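Local atomic coordinates of ribokinase, putative (Burkholderia thailandensis, PDB entry 3B1R), a protein that probably phosphorylates nucleosides such as inosine with a nucleotide phosphate donor and magnesium, as a kinase of the ribokinase (PfkB) family. Residues A58-Y63 / G296-A301; I17-I22 / R52-C57; G281-L286 / A309-A314. All coordinates share one frame; numbering follows the deposited sequence.

Interactions 1 and 2 form one continuous wall of the nucleoside site, where the AMP of chain G is bound. Their centres lie about 9 Å apart, and they touch where Asn60 OD1 comes within 3.2 Å of Gly55 CA and Gln298 NE2 within 3.2 Å of Phe54 O. Strand 53-55 runs on into helix 57-67, so the two interactions are joined through the chain as well. The side chain of Asn60 in interaction 1 is about 8 Å from a bound magnesium ion. Interaction 3 stands apart: its centre is about 18 Å from that of interaction 1 and 26 Å from that of interaction 2. It borders the second AMP site, which also takes ADP.

Interaction 1. Residues A58-Y63 / G296-A301; sequences AGNIAY and GPQTYA. With AMP (adenosine monophosphate), chain G.
Gln298 reaches from the loop before helix 304-315 to the first turns of helix 57-67, a buried join in the ribokinase fold beside the nucleoside pocket. Its CB sits over one face of the Tyr63 ring, 3.9 Å from the ring centroid, a CH-pi contact displaced toward the rim. The chain runs on extended (chi2 174°), taking CG past Tyr63 CD2 at 3.9 Å. CD then lies beside Tyr63 CB, and OE1 stays 3.8 Å from Tyr63 CD1, with the amide plane only 20° from that of the ring. OE1 has its hydrogen bond outside, from Arg89. At the tip, NE2 donates to Asn60 OD1 (3.0 Å) in a nearly straight bond of 169° that lands on a lone pair in the carbonyl plane; Tyr86 is a second partner of NE2. With OD1 so engaged, the Asn60 amide is fixed in rotation and turns ND2 toward AMP O3' at 3.1 Å and toward Asp261. Pro297 CB packs against the same OD1. At its rim, the Tyr63 edge points at the face of Tyr300 in an offset T-shaped pair, and a water bridges Tyr300 OH (2.7 Å) to Asn60 O (2.6 Å).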
loop_
_atom_site.group_PDB
_atom_site.type_symbol
_atom_site.label_atom_id
_atom_site.label_comp_id
_atom_site.label_asym_id
_atom_site.label_seq_id
_atom_site.Cartn_x
_atom_site.Cartn_y
_atom_site.Cartn_z
ATOM N N ALA A 58 -15.597 11.756 -8.786
ATOM C CA ALA A 58 -16.672 12.186 -9.690
ATOM C C ALA A 58 -16.961 11.115 -10.761
ATOM O O ALA A 58 -18.132 10.815 -11.066
ATOM C CB ALA A 58 -16.350 13.519 -10.326
ATOM N N GLY A 59 -15.892 10.523 -11.292
ATOM C CA GLY A 59 -15.984 9.413 -12.249
ATOM C C GLY A 59 -16.815 8.250 -11.756
ATOM O O GLY A 59 -17.747 7.830 -12.439
ATOM N N ASN A 60 -16.482 7.742 -10.565
ATOM C CA ASN A 60 -17.211 6.626 -9.948
ATOM C C ASN A 60 -18.672 6.946 -9.633
ATOM O O ASN A 60 -19.558 6.094 -9.793
ATOM C CB ASN A 60 -16.544 6.185 -8.642
ATOM C CG ASN A 60 -15.058 5.904 -8.788
ATOM O OD1 ASN A 60 -14.558 5.612 -9.882
ATOM N ND2 ASN A 60 -14.341 5.995 -7.670
ATOM N N ILE A 61 -18.922 8.164 -9.151
ATOM C CA ILE A 61 -20.274 8.517 -8.720
ATOM C C ILE A 61 -21.201 8.662 -9.926
ATOM O O ILE A 61 -22.334 8.191 -9.901
ATOM C CB ILE A 61 -20.301 9.750 -7.772
ATOM C CG1 ILE A 61 -19.578 9.414 -6.457
ATOM C CG2 ILE A 61 -21.750 10.170 -7.470
ATOM C CD1 ILE A 61 -19.340 10.597 -5.552
ATOM N N ALA A 62 -20.699 9.273 -10.989
ATOM C CA ALA A 62 -21.441 9.416 -12.229
ATOM C C ALA A 62 -21.755 8.069 -12.872
ATOM O O ALA A 62 -22.830 7.881 -13.442
ATOM C CB ALA A 62 -20.680 10.297 -13.184
ATOM N N TYR A 63 -20.806 7.140 -12.769
ATOM C CA TYR A 63 -20.961 5.808 -13.327
ATOM C C TYR A 63 -22.101 5.064 -12.647
ATOM O O TYR A 63 -23.000 4.552 -13.317
ATOM C CB TYR A 63 -19.642 5.029 -13.221
ATOM C CG TYR A 63 -19.692 3.677 -13.889
ATOM C CD1 TYR A 63 -19.622 3.561 -15.275
ATOM C CD2 TYR A 63 -19.850 2.510 -13.131
ATOM C CE1 TYR A 63 -19.695 2.308 -15.889
ATOM C CE2 TYR A 63 -19.916 1.262 -13.731
ATOM C CZ TYR A 63 -19.828 1.173 -15.113
ATOM O OH TYR A 63 -19.895 -0.066 -15.704
ATOM N N GLY A 296 -11.992 -3.182 -9.061
ATOM C CA GLY A 296 -11.954 -1.792 -9.487
ATOM C C GLY A 296 -13.267 -1.066 -9.253
ATOM O O GLY A 296 -14.303 -1.688 -9.020
ATOM N N PRO A 297 -13.239 0.271 -9.329
ATOM C CA PRO A 297 -14.423 1.043 -8.952
ATOM C C PRO A 297 -15.609 0.922 -9.913
ATOM O O PRO A 297 -16.752 1.082 -9.500
ATOM C CB PRO A 297 -13.902 2.482 -8.915
ATOM C CG PRO A 297 -12.688 2.482 -9.767
ATOM C CD PRO A 297 -12.081 1.133 -9.634
ATOM N N GLN A 298 -15.334 0.630 -11.180
ATOM C CA GLN A 298 -16.364 0.673 -12.197
ATOM C C GLN A 298 -16.381 -0.568 -13.098
ATOM O O GLN A 298 -16.683 -0.462 -14.286
ATOM C CB GLN A 298 -16.158 1.914 -13.056
ATOM C CG GLN A 298 -16.120 3.259 -12.320
ATOM C CD GLN A 298 -15.760 4.370 -13.272
ATOM O OE1 GLN A 298 -15.925 4.211 -14.478
ATOM N NE2 GLN A 298 -15.235 5.483 -12.754
ATOM N N THR A 299 -16.075 -1.730 -12.531
ATOM C CA THR A 299 -16.005 -2.983 -13.291
ATOM C C THR A 299 -17.329 -3.738 -13.234
ATOM O O THR A 299 -17.676 -4.472 -14.152
ATOM C CB THR A 299 -14.843 -3.855 -12.795
ATOM O OG1 THR A 299 -13.619 -3.209 -13.152
ATOM C CG2 THR A 299 -14.860 -5.247 -13.424
ATOM N N TYR A 300 -18.078 -3.545 -12.154
ATOM C CA TYR A 300 -19.461 -3.997 -12.129
ATOM C C TYR A 300 -20.252 -3.261 -13.217
ATOM O O TYR A 300 -19.992 -2.089 -13.471
ATOM C CB TYR A 300 -20.065 -3.791 -10.735
ATOM C CG TYR A 300 -20.443 -2.370 -10.353
ATOM C CD1 TYR A 300 -19.516 -1.325 -10.424
ATOM C CD2 TYR A 300 -21.720 -2.088 -9.876
ATOM C CE1 TYR A 300 -19.862 -0.028 -10.061
ATOM C CE2 TYR A 300 -22.081 -0.801 -9.507
ATOM C CZ TYR A 300 -21.143 0.230 -9.599
ATOM O OH TYR A 300 -21.486 1.515 -9.233
ATOM N N ALA A 301 -21.162 -3.965 -13.887
ATOM C CA ALA A 301 -22.062 -3.353 -14.870
ATOM C C ALA A 301 -23.461 -4.007 -14.886
ATOM O O ALA A 301 -23.889 -4.569 -15.905
ATOM C CB ALA A 301 -21.432 -3.330 -16.283
HETATM P P AMP G . -14.011 5.472 -2.818
HETATM O O1P AMP G . -14.417 6.258 -1.583
HETATM O O2P AMP G . -13.487 4.081 -2.545
HETATM O O3P AMP G . -15.073 5.477 -3.894
HETATM O "O5'" AMP G . -12.804 6.314 -3.461
HETATM C "C5'" AMP G . -11.864 5.751 -4.375
HETATM C "C4'" AMP G . -11.487 6.854 -5.350
HETATM O "O4'" AMP G . -10.771 7.865 -4.649
HETATM C "C3'" AMP G . -10.534 6.349 -6.427
HETATM O "O3'" AMP G . -11.274 6.110 -7.650
HETATM C "C2'" AMP G . -9.423 7.407 -6.489
HETATM O "O2'" AMP G . -9.212 7.877 -7.821
HETATM C "C1'" AMP G . -9.954 8.529 -5.589
HETATM N N9 AMP G . -8.999 9.250 -4.749
HETATM C C8 AMP G . -8.074 8.688 -3.951
HETATM N N7 AMP G . -7.391 9.624 -3.275
HETATM C C5 AMP G . -7.899 10.813 -3.643
HETATM C C6 AMP G . -7.605 12.205 -3.303
HETATM N N6 AMP G . -6.618 12.467 -2.417
HETATM N N1 AMP G . -8.357 13.160 -3.892
HETATM C C2 AMP G . -9.337 12.879 -4.776
HETATM N N3 AMP G . -9.648 11.615 -5.144
HETATM C C4 AMP G . -8.967 10.568 -4.611
HETATM O O HOH W 1 -19.651 3.537 -9.234
HETATM O O HOH W 2 -17.164 -1.065 -16.582
#

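Interaction 2. Residues I17-I22 / R52-C57; sequences IAYDNI and REFGGC. With AMP (adenosine monophosphate), chain G.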
loop_
_atom_site.group_PDB
_atom_site.type_symbol
_atom_site.label_atom_id
_atom_site.label_comp_id
_atom_site.label_asym_id
_atom_site.label_seq_id
_atom_site.Cartn_x
_atom_site.Cartn_y
_atom_site.Cartn_z
ATOM N N ILE A 17 -11.344 13.221 -11.178
ATOM C CA ILE A 17 -11.410 12.272 -12.292
ATOM C C ILE A 17 -9.976 11.762 -12.467
ATOM O O ILE A 17 -9.052 12.540 -12.689
ATOM C CB ILE A 17 -11.935 12.917 -13.604
ATOM C CG1 ILE A 17 -13.107 13.869 -13.313
ATOM C CG2 ILE A 17 -12.366 11.829 -14.576
ATOM C CD1 ILE A 17 -13.394 14.859 -14.424
ATOM N N ALA A 18 -9.799 10.456 -12.330
ATOM C CA ALA A 18 -8.473 9.901 -12.074
ATOM C C ALA A 18 -8.263 8.540 -12.722
ATOM O O ALA A 18 -9.224 7.851 -13.065
ATOM C CB ALA A 18 -8.270 9.780 -10.569
ATOM N N TYR A 19 -7.000 8.152 -12.874
ATOM C CA TYR A 19 -6.677 6.780 -13.231
ATOM C C TYR A 19 -6.205 6.005 -12.016
ATOM O O TYR A 19 -5.286 6.422 -11.321
ATOM C CB TYR A 19 -5.639 6.727 -14.358
ATOM C CG TYR A 19 -6.151 7.299 -15.649
ATOM C CD1 TYR A 19 -7.214 6.707 -16.323
ATOM C CD2 TYR A 19 -5.559 8.427 -16.214
ATOM C CE1 TYR A 19 -7.696 7.244 -17.529
ATOM C CE2 TYR A 19 -6.030 8.964 -17.410
ATOM C CZ TYR A 19 -7.101 8.375 -18.053
ATOM O OH TYR A 19 -7.563 8.900 -19.239
ATOM N N ASP A 20 -6.843 4.871 -11.770
ATOM C CA ASP A 20 -6.525 4.052 -10.621
ATOM C C ASP A 20 -5.716 2.815 -10.984
ATOM O O ASP A 20 -5.970 2.131 -11.988
ATOM C CB ASP A 20 -7.793 3.619 -9.888
ATOM C CG ASP A 20 -8.604 4.798 -9.341
ATOM O OD1 ASP A 20 -8.102 5.953 -9.324
ATOM O OD2 ASP A 20 -9.753 4.549 -8.915
ATOM N N ASN A 21 -4.744 2.546 -10.125
ATOM C CA ASN A 21 -3.908 1.375 -10.187
ATOM C C ASN A 21 -4.068 0.731 -8.799
ATOM O O ASN A 21 -3.539 1.222 -7.809
ATOM C CB ASN A 21 -2.463 1.803 -10.495
ATOM C CG ASN A 21 -2.375 2.778 -11.699
ATOM O OD1 ASN A 21 -2.344 2.355 -12.858
ATOM N ND2 ASN A 21 -2.339 4.084 -11.417
ATOM N N ILE A 22 -4.812 -0.365 -8.739
ATOM C CA ILE A 22 -5.314 -0.908 -7.470
ATOM C C ILE A 22 -4.706 -2.257 -7.097
ATOM O O ILE A 22 -4.703 -3.186 -7.892
ATOM C CB ILE A 22 -6.873 -0.997 -7.485
ATOM C CG1 ILE A 22 -7.480 0.392 -7.741
ATOM C CG2 ILE A 22 -7.397 -1.611 -6.187
ATOM C CD1 ILE A 22 -8.898 0.373 -8.380
ATOM N N ARG A 52 -4.649 -0.671 -15.567
ATOM C CA ARG A 52 -5.077 0.672 -15.140
ATOM C C ARG A 52 -6.615 0.808 -15.221
ATOM O O ARG A 52 -7.212 0.440 -16.227
ATOM C CB ARG A 52 -4.346 1.732 -15.976
ATOM C CG ARG A 52 -4.708 3.192 -15.691
ATOM C CD ARG A 52 -3.751 4.136 -16.413
ATOM N NE ARG A 52 -2.584 4.408 -15.581
ATOM C CZ ARG A 52 -2.050 5.609 -15.366
ATOM N NH1 ARG A 52 -1.001 5.712 -14.565
ATOM N NH2 ARG A 52 -2.538 6.695 -15.958
ATOM N N GLU A 53 -7.254 1.305 -14.156
ATOM C CA GLU A 53 -8.730 1.426 -14.124
ATOM C C GLU A 53 -9.223 2.860 -14.312
ATOM O O GLU A 53 -8.471 3.820 -14.132
ATOM C CB GLU A 53 -9.317 0.892 -12.809
ATOM C CG GLU A 53 -8.689 -0.355 -12.241
ATOM C CD GLU A 53 -9.367 -1.634 -12.681
ATOM O OE1 GLU A 53 -10.246 -1.579 -13.571
ATOM O OE2 GLU A 53 -9.015 -2.700 -12.128
ATOM N N PHE A 54 -10.496 2.999 -14.678
ATOM C CA PHE A 54 -11.170 4.294 -14.679
ATOM C C PHE A 54 -11.749 4.575 -13.300
ATOM O O PHE A 54 -12.517 3.778 -12.769
ATOM C CB PHE A 54 -12.265 4.323 -15.750
ATOM C CG PHE A 54 -11.738 4.074 -17.129
ATOM C CD1 PHE A 54 -11.712 2.786 -17.652
ATOM C CD2 PHE A 54 -11.233 5.125 -17.892
ATOM C CE1 PHE A 54 -11.206 2.553 -18.927
ATOM C CE2 PHE A 54 -10.720 4.901 -19.164
ATOM C CZ PHE A 54 -10.704 3.616 -19.682
ATOM N N GLY A 55 -11.358 5.704 -12.719
ATOM C CA GLY A 55 -11.760 6.045 -11.363
ATOM C C GLY A 55 -11.850 7.534 -11.123
ATOM O O GLY A 55 -12.214 8.305 -12.029
ATOM N N GLY A 56 -11.512 7.938 -9.904
ATOM C CA GLY A 56 -11.785 9.296 -9.441
ATOM C C GLY A 56 -13.192 9.360 -8.881
ATOM O O GLY A 56 -14.112 8.724 -9.411
ATOM N N CYS A 57 -13.366 10.146 -7.823
ATOM C CA CYS A 57 -14.651 10.214 -7.123
ATOM C C CYS A 57 -15.799 10.690 -8.022
ATOM O O CYS A 57 -16.861 10.070 -8.047
ATOM C CB CYS A 57 -14.525 11.052 -5.856
ATOM S SG CYS A 57 -13.137 10.511 -4.804
HETATM P P AMP G . -14.011 5.472 -2.818
HETATM O O1P AMP G . -14.417 6.258 -1.583
HETATM O O2P AMP G . -13.487 4.081 -2.545
HETATM O O3P AMP G . -15.073 5.477 -3.894
HETATM O "O5'" AMP G . -12.804 6.314 -3.461
HETATM C "C5'" AMP G . -11.864 5.751 -4.375
HETATM C "C4'" AMP G . -11.487 6.854 -5.350
HETATM O "O4'" AMP G . -10.771 7.865 -4.649
HETATM C "C3'" AMP G . -10.534 6.349 -6.427
HETATM O "O3'" AMP G . -11.274 6.110 -7.650
HETATM C "C2'" AMP G . -9.423 7.407 -6.489
HETATM O "O2'" AMP G . -9.212 7.877 -7.821
HETATM C "C1'" AMP G . -9.954 8.529 -5.589
HETATM N N9 AMP G . -8.999 9.250 -4.749
HETATM C C8 AMP G . -8.074 8.688 -3.951
HETATM N N7 AMP G . -7.391 9.624 -3.275
HETATM C C5 AMP G . -7.899 10.813 -3.643
HETATM C C6 AMP G . -7.605 12.205 -3.303
HETATM N N6 AMP G . -6.618 12.467 -2.417
HETATM N N1 AMP G . -8.357 13.160 -3.892
HETATM C C2 AMP G . -9.337 12.879 -4.776
HETATM N N3 AMP G . -9.648 11.615 -5.144
HETATM C C4 AMP G . -8.967 10.568 -4.611
HETATM O O HOH W 3 -5.893 -1.721 -11.074
#
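Ala18 and Asp20 pair with Gly55 and Glu53 in an antiparallel ladder at the border of the small four-stranded sheet, which corresponds to the lid of ribokinase-family enzymes. Strand 53-55 is one of its two edge strands. Two hydrogen-bonded pairs, Ala18 with Gly55 and Asp20 with Glu53, flank the non-hydrogen-bonded pair Tyr19 and Phe54, and each of the two contributes both of its backbone bonds. They range from Glu53 N to Asp20 O at 2.7 Å to Ala18 N to Gly55 O at 3.2 Å; Gly55 O has a further partner in Tyr86. The backbone of Tyr19 bonds instead to strand 109-115, while its hydroxyl is taken by Asp82 O.

On the face bearing Ala18 and Asp20 the ladder meets the ribose. With chi1 at -62° the Asp20 carboxylate projects beside its backbone N and turns both oxygens to the sugar: OD1 accepts from AMP O2' at 2.7 Å, OD2 from AMP O3' at 2.5 Å. Gly56, at the N-cap position of helix 57-67, gives its N to AMP O3' at 2.9 Å and weakly to O2'. O3' thus donates to Asp20 and accepts from Gly56 N, besides Asn60. The bare CA of Gly55 approaches Asp20 OD2 to 3.5 Å, so the carboxylate lies directly against the strand.

Toward the opposite face Tyr19 CB lies over one face of the Arg52 guanidinium, with the ring and guanidinium planes 30° apart. Arg52 bends at chi3 (-88°) and offers NE to Asn21 OD1 in a weak bond of 3.4 Å. Farther along strand 18-24, Ile22 CD1 packs on Glu53 CG, and a water accepts from Ile22 N at 2.9 Å and donates weakly to Glu53 OE2.

Interaction 3. Residues G281-L286 / A309-A314; sequences GRLASL and ARFETA. With AMP (adenosine monophosphate), chain H.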
loop_
_atom_site.group_PDB
_atom_site.type_symbol
_atom_site.label_atom_id
_atom_site.label_comp_id
_atom_site.label_asym_id
_atom_site.label_seq_id
_atom_site.Cartn_x
_atom_site.Cartn_y
_atom_site.Cartn_z
ATOM N N GLY A 281 -31.293 4.581 1.313
ATOM C CA GLY A 281 -30.137 3.870 1.859
ATOM C C GLY A 281 -30.020 2.400 1.455
ATOM O O GLY A 281 -28.915 1.901 1.221
ATOM N N ARG A 282 -31.148 1.701 1.392
ATOM C CA ARG A 282 -31.153 0.317 0.887
ATOM C C ARG A 282 -30.672 0.222 -0.564
ATOM O O ARG A 282 -29.932 -0.691 -0.911
ATOM C CB ARG A 282 -32.537 -0.329 1.039
ATOM C CG ARG A 282 -32.884 -0.742 2.468
ATOM C CD ARG A 282 -34.407 -0.784 2.665
ATOM N NE ARG A 282 -34.836 -1.396 3.930
ATOM C CZ ARG A 282 -34.476 -0.977 5.145
ATOM N NH1 ARG A 282 -33.649 0.051 5.298
ATOM N NH2 ARG A 282 -34.927 -1.606 6.231
ATOM N N LEU A 283 -31.087 1.166 -1.404
ATOM C CA LEU A 283 -30.611 1.215 -2.782
ATOM C C LEU A 283 -29.108 1.519 -2.854
ATOM O O LEU A 283 -28.374 0.872 -3.618
ATOM C CB LEU A 283 -31.412 2.223 -3.600
ATOM C CG LEU A 283 -30.977 2.443 -5.052
ATOM C CD1 LEU A 283 -31.258 1.207 -5.885
ATOM C CD2 LEU A 283 -31.681 3.656 -5.631
ATOM N N ALA A 284 -28.660 2.485 -2.048
ATOM C CA ALA A 284 -27.240 2.839 -1.950
ATOM C C ALA A 284 -26.412 1.642 -1.519
ATOM O O ALA A 284 -25.329 1.385 -2.068
ATOM C CB ALA A 284 -27.050 3.973 -0.954
ATOM N N SER A 285 -26.935 0.924 -0.528
ATOM C CA SER A 285 -26.272 -0.226 0.038
ATOM C C SER A 285 -26.200 -1.357 -0.987
ATOM O O SER A 285 -25.196 -2.078 -1.060
ATOM C CB SER A 285 -26.985 -0.681 1.298
ATOM O OG SER A 285 -26.314 -1.785 1.859
ATOM N N LEU A 286 -27.264 -1.497 -1.781
ATOM C CA LEU A 286 -27.250 -2.456 -2.874
ATOM C C LEU A 286 -26.098 -2.154 -3.827
ATOM O O LEU A 286 -25.300 -3.035 -4.094
ATOM C CB LEU A 286 -28.584 -2.507 -3.621
ATOM C CG LEU A 286 -28.632 -3.551 -4.749
ATOM C CD1 LEU A 286 -28.285 -4.949 -4.249
ATOM C CD2 LEU A 286 -29.990 -3.549 -5.411
ATOM N N ALA A 309 -34.316 -6.335 -9.869
ATOM C CA ALA A 309 -34.537 -7.716 -9.444
ATOM C C ALA A 309 -33.837 -8.038 -8.122
ATOM O O ALA A 309 -34.449 -8.623 -7.215
ATOM C CB ALA A 309 -34.094 -8.690 -10.544
ATOM N N ARG A 310 -32.571 -7.627 -8.003
ATOM C CA ARG A 310 -31.786 -7.868 -6.783
ATOM C C ARG A 310 -32.360 -7.103 -5.593
ATOM O O ARG A 310 -32.284 -7.566 -4.457
ATOM C CB ARG A 310 -30.308 -7.474 -6.973
ATOM C CG ARG A 310 -29.489 -8.319 -7.967
ATOM C CD ARG A 310 -28.977 -9.634 -7.365
ATOM N NE ARG A 310 -28.652 -9.487 -5.954
ATOM C CZ ARG A 310 -27.427 -9.481 -5.436
ATOM N NH1 ARG A 310 -26.344 -9.641 -6.202
ATOM N NH2 ARG A 310 -27.296 -9.329 -4.123
ATOM N N PHE A 311 -32.923 -5.928 -5.858
ATOM C CA PHE A 311 -33.517 -5.112 -4.797
ATOM C C PHE A 311 -34.789 -5.772 -4.260
ATOM O O PHE A 311 -34.974 -5.864 -3.045
ATOM C CB PHE A 311 -33.776 -3.669 -5.270
ATOM C CG PHE A 311 -34.132 -2.721 -4.153
ATOM C CD1 PHE A 311 -33.210 -1.798 -3.687
ATOM C CD2 PHE A 311 -35.381 -2.773 -3.552
ATOM C CE1 PHE A 311 -33.533 -0.931 -2.642
ATOM C CE2 PHE A 311 -35.720 -1.916 -2.510
ATOM C CZ PHE A 311 -34.792 -0.988 -2.057
ATOM N N GLU A 312 -35.651 -6.244 -5.162
ATOM C CA GLU A 312 -36.892 -6.902 -4.753
ATOM C C GLU A 312 -36.641 -8.230 -4.053
ATOM O O GLU A 312 -37.362 -8.595 -3.122
ATOM C CB GLU A 312 -37.867 -7.080 -5.924
ATOM C CG GLU A 312 -39.156 -7.818 -5.506
ATOM C CD GLU A 312 -40.419 -7.220 -6.066
ATOM O OE1 GLU A 312 -40.394 -6.056 -6.516
ATOM O OE2 GLU A 312 -41.454 -7.925 -6.059
ATOM N N THR A 313 -35.615 -8.947 -4.492
ATOM C CA THR A 313 -35.204 -10.172 -3.800
ATOM C C THR A 313 -34.810 -9.884 -2.350
ATOM O O THR A 313 -35.277 -10.569 -1.430
ATOM C CB THR A 313 -34.072 -10.882 -4.556
ATOM O OG1 THR A 313 -34.547 -11.232 -5.856
ATOM C CG2 THR A 313 -33.635 -12.155 -3.842
ATOM N N ALA A 314 -33.966 -8.869 -2.159
ATOM C CA ALA A 314 -33.496 -8.472 -0.835
ATOM C C ALA A 314 -34.609 -7.889 0.053
ATOM O O ALA A 314 -34.719 -8.246 1.232
ATOM C CB ALA A 314 -32.347 -7.486 -0.962
HETATM P P AMP H . -17.581 1.585 2.758
HETATM O O1P AMP H . -17.155 2.768 1.921
HETATM O O2P AMP H . -16.506 0.534 2.838
HETATM O O3P AMP H . -18.199 1.977 4.080
HETATM O "O5'" AMP H . -18.739 0.884 1.906
HETATM C "C5'" AMP H . -19.815 1.665 1.436
HETATM C "C4'" AMP H . -21.066 0.814 1.394
HETATM O "O4'" AMP H . -20.880 -0.211 0.410
HETATM C "C3'" AMP H . -21.425 0.107 2.701
HETATM O "O3'" AMP H . -22.188 0.897 3.633
HETATM C "C2'" AMP H . -22.226 -1.052 2.141
HETATM O "O2'" AMP H . -23.554 -0.664 1.744
HETATM C "C1'" AMP H . -21.468 -1.423 0.884
HETATM N N9 AMP H . -20.441 -2.386 1.337
HETATM C C8 AMP H . -19.157 -2.139 1.674
HETATM N N7 AMP H . -18.532 -3.284 2.074
HETATM C C5 AMP H . -19.444 -4.282 2.011
HETATM C C6 AMP H . -19.467 -5.738 2.285
HETATM N N6 AMP H . -18.359 -6.371 2.731
HETATM N N1 AMP H . -20.628 -6.407 2.093
HETATM C C2 AMP H . -21.745 -5.795 1.653
HETATM N N3 AMP H . -21.791 -4.477 1.378
HETATM C C4 AMP H . -20.694 -3.687 1.527
#
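Phe311 wedges its ring against helix 277-291, and the rim of the ring does most of the touching. CE1 leads, 3.5 Å from Leu283 N, which lies at the ring edge and in its plane; the same carbon is 3.9 Å from Leu283 CB. CZ meets Arg282 CB, also at 3.9 Å, while the guanidinium of that arginine extends elsewhere. Nearer the root of the ring, Leu286 CD2 packs on Phe311 CB at 3.8 Å, and Leu286 CD1 comes to 4.2 Å from Arg310 CB. The phenyl group gets there because CG is anti to the backbone N (chi1 -169°), which swings the ring off its own helix and across to the other.

The two helical segments cross steeply, at 118°, with axes 10.7 Å apart, a wide spacing that the Phe311 ring and Leu286 bridge. Further out, Phe315 and Tyr317 meet the Phe311 ring, Tyr317 in an edge-to-face pair, and Thr279 and Pro319 add to the surroundings. Ile307 touches Leu286. Another flank of helix 277-291 carries Ser285, whose OG accepts from O2' of the AMP of chain H at 3.0 Å and is also bonded to Pro246 O.

No hydrogen bond passes between the segments. Their 243 Å² of mutual burial rests on van der Waals packing of a ring edge and leucine methyls against side chains and helix backbone, with no polar bond to set its direction, and it joins the C-terminal helix 304-315 to the helix that borders the nucleotide site.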